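Local coordinates for putative heme binding protein (Tannerella forsythia, PDB 6EU8) that probably binds heme as a member of the HmuY-like family of bacterial heme-binding proteins, with heme-binding properties that differ from those of HmuY itself, at residues T97-A101 with G102-K106. Sequence-based numbering, arbitrary orientation.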
ATOM      1  N   THR A  97       2.412  -0.540  23.440  1.00 47.16           N
ATOM      2  CA  THR A  97       3.633  -0.253  24.193  1.00 51.63           C
ATOM      3  C   THR A  97       4.784  -0.963  23.504  1.00 49.98           C
ATOM      4  O   THR A  97       4.817  -2.194  23.436  1.00 50.92           O
ATOM      5  CB  THR A  97       3.517  -0.614  25.699  1.00 54.20           C
ATOM      6  OG1 THR A  97       2.916  -1.902  25.868  1.00 54.13           O
ATOM      7  CG2 THR A  97       2.657   0.428  26.423  1.00 56.13           C
ATOM      8  N   GLY A  98       5.700  -0.170  22.955  1.00 52.01           N
ATOM      9  CA  GLY A  98       6.889  -0.706  22.296  1.00 53.82           C
ATOM     10  C   GLY A  98       6.542  -1.471  21.038  1.00 53.44           C
ATOM     11  O   GLY A  98       5.531  -1.187  20.390  1.00 57.74           O
ATOM     12  N   LEU A  99       7.390  -2.435  20.697  1.00 49.26           N
ATOM     13  CA  LEU A  99       7.159  -3.327  19.579  1.00 45.34           C
ATOM     14  C   LEU A  99       6.448  -4.560  20.119  1.00 46.19           C
ATOM     15  O   LEU A  99       7.066  -5.364  20.829  1.00 46.84           O
ATOM     16  CB  LEU A  99       8.490  -3.725  18.928  1.00 44.15           C
ATOM     17  CG  LEU A  99       8.474  -4.691  17.746  1.00 43.68           C
ATOM     18  CD1 LEU A  99       7.654  -4.148  16.582  1.00 41.05           C
ATOM     19  CD2 LEU A  99       9.911  -4.936  17.305  1.00 44.55           C
ATOM     20  N   PRO A 100       5.145  -4.718  19.819  1.00 42.28           N
ATOM     21  CA  PRO A 100       4.472  -5.863  20.410  1.00 44.77           C
ATOM     22  C   PRO A 100       4.910  -7.173  19.802  1.00 45.07           C
ATOM     23  O   PRO A 100       5.337  -7.221  18.637  1.00 42.22           O
ATOM     24  CB  PRO A 100       2.986  -5.620  20.099  1.00 44.54           C
ATOM     25  CG  PRO A 100       2.901  -4.264  19.509  1.00 44.29           C
ATOM     26  CD  PRO A 100       4.241  -3.977  18.922  1.00 45.45           C
ATOM     27  N   ALA A 101       4.809  -8.228  20.600  1.00 45.66           N
ATOM     28  CA  ALA A 101       4.931  -9.580  20.097  1.00 47.62           C
ATOM     29  C   ALA A 101       3.654  -9.910  19.353  1.00 48.06           C
ATOM     30  O   ALA A 101       2.617  -9.286  19.590  1.00 50.10           O
ATOM     31  CB  ALA A 101       5.142 -10.559  21.242  1.00 50.87           C
ATOM     32  N   GLY A 102       3.734 -10.891  18.461  1.00 48.56           N
ATOM     33  CA  GLY A 102       2.594 -11.283  17.628  1.00 47.57           C
ATOM     34  C   GLY A 102       2.988 -12.096  16.404  1.00 43.52           C
ATOM     35  O   GLY A 102       4.174 -12.372  16.179  1.00 44.16           O
ATOM     36  N   ASP A 103       1.979 -12.460  15.616  1.00 41.31           N
ATOM     37  CA  ASP A 103       2.143 -13.273  14.416  1.00 40.62           C
ATOM     38  C   ASP A 103       2.218 -12.361  13.167  1.00 36.65           C
ATOM     39  O   ASP A 103       1.234 -12.207  12.422  1.00 37.30           O
ATOM     40  CB  ASP A 103       0.977 -14.261  14.304  1.00 43.04           C
ATOM     41  CG  ASP A 103       1.136 -15.256  13.155  1.00 45.23           C
ATOM     42  OD1 ASP A 103       2.272 -15.499  12.688  1.00 50.79           O
ATOM     43  OD2 ASP A 103       0.104 -15.809  12.721  1.00 53.99           O
ATOM     44  N   TYR A 104       3.410 -11.822  12.937  1.00 32.00           N
ATOM     45  CA  TYR A 104       3.665 -10.886  11.844  1.00 30.12           C
ATOM     46  C   TYR A 104       3.633 -11.604  10.494  1.00 31.28           C
ATOM     47  O   TYR A 104       4.149 -12.716  10.370  1.00 32.92           O
ATOM     48  CB  TYR A 104       5.001 -10.175  12.065  1.00 29.20           C
ATOM     49  CG  TYR A 104       4.946  -9.144  13.181  1.00 29.20           C
ATOM     50  CD1 TYR A 104       5.136  -9.512  14.540  1.00 28.46           C
ATOM     51  CD2 TYR A 104       4.746  -7.809  12.904  1.00 28.81           C
ATOM     52  CE1 TYR A 104       5.076  -8.564  15.542  1.00 31.08           C
ATOM     53  CE2 TYR A 104       4.682  -6.857  13.905  1.00 29.60           C
ATOM     54  CZ  TYR A 104       4.865  -7.242  15.238  1.00 30.03           C
ATOM     55  OH  TYR A 104       4.796  -6.278  16.222  1.00 34.58           O
ATOM     56  N   LYS A 105       2.996 -10.976   9.492  1.00 26.87           N
ATOM     57  CA  LYS A 105       2.921 -11.515   8.148  1.00 27.95           C
ATOM     58  C   LYS A 105       3.693 -10.690   7.101  1.00 26.28           C
ATOM     59  O   LYS A 105       3.556  -9.445   7.036  1.00 25.30           O
ATOM     60  CB  LYS A 105       1.463 -11.589   7.700  1.00 28.06           C
ATOM     61  CG  LYS A 105       0.530 -12.387   8.584  1.00 32.31           C
ATOM     62  CD  LYS A 105       1.058 -13.808   8.746  1.00 35.84           C
ATOM     63  CE  LYS A 105      -0.004 -14.732   9.307  1.00 40.67           C
ATOM     64  NZ  LYS A 105       0.466 -16.131   9.164  1.00 44.43           N
ATOM     65  N   LYS A 106       4.503 -11.391   6.313  1.00 26.23           N
ATOM     66  CA  LYS A 106       5.252 -10.800   5.201  1.00 28.39           C
ATOM     67  C   LYS A 106       4.333 -10.624   3.965  1.00 25.82           C
ATOM     68  O   LYS A 106       3.231 -11.158   3.907  1.00 26.47           O
ATOM     69  CB  LYS A 106       6.448 -11.683   4.804  1.00 31.00           C
ATOM     70  CG  LYS A 106       7.546 -11.775   5.869  1.00 37.02           C
ATOM     71  CD  LYS A 106       8.461 -12.968   5.624  1.00 40.02           C
ATOM     72  CE  LYS A 106       9.293 -13.291   6.861  1.00 45.42           C
ATOM     73  NZ  LYS A 106      10.158 -12.147   7.259  1.00 47.21           N
TER
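The hydroxyl of Y104 donates a 2.6 Å hydrogen bond from OH to the backbone carbonyl O of P100, closing on itself a surface loop of the β-rich HmuY-like fold just before the chain enters strand 105-111. A tyrosine hydroxyl can bond to a backbone carbonyl a few residues earlier, and this loop is a compact example. The carbonyl oxygen lies in the plane of the Y104 ring, at its edge, so it is met by the hydroxyl end of the ring, with CE1 and CZ of Y104 each 3.4 Å from P100 O. The angle at P100 O between its carbonyl carbon and Y104 OH is 140°, and the donor is tilted somewhat out of the carbonyl plane. On Y104, CG stands anti to the carbonyl carbon (chi1 -73°), which sends the ring back along the preceding chain, while A101, G102 and D103, broadly extended, connect the bonded residues. Two apolar groups border the hydroxyl: P100 CD at 3.6 Å from Y104 OH, the two side chains meeting at about a right angle, and L99 CD1. Beyond the loop, V161 on strand 160-163 touches L99, P100 and Y104, K163 makes a cation-pi contact with the tyrosine ring, and I86 of strand 84-87 packs against Y104 too. The bond thus ties the loop to the residue just before strand 105-111. With CG of L99 anti to the backbone N (chi1 179°), and the second torsion setting the branch, CD1 lies 3.6 Å from Y104 OH.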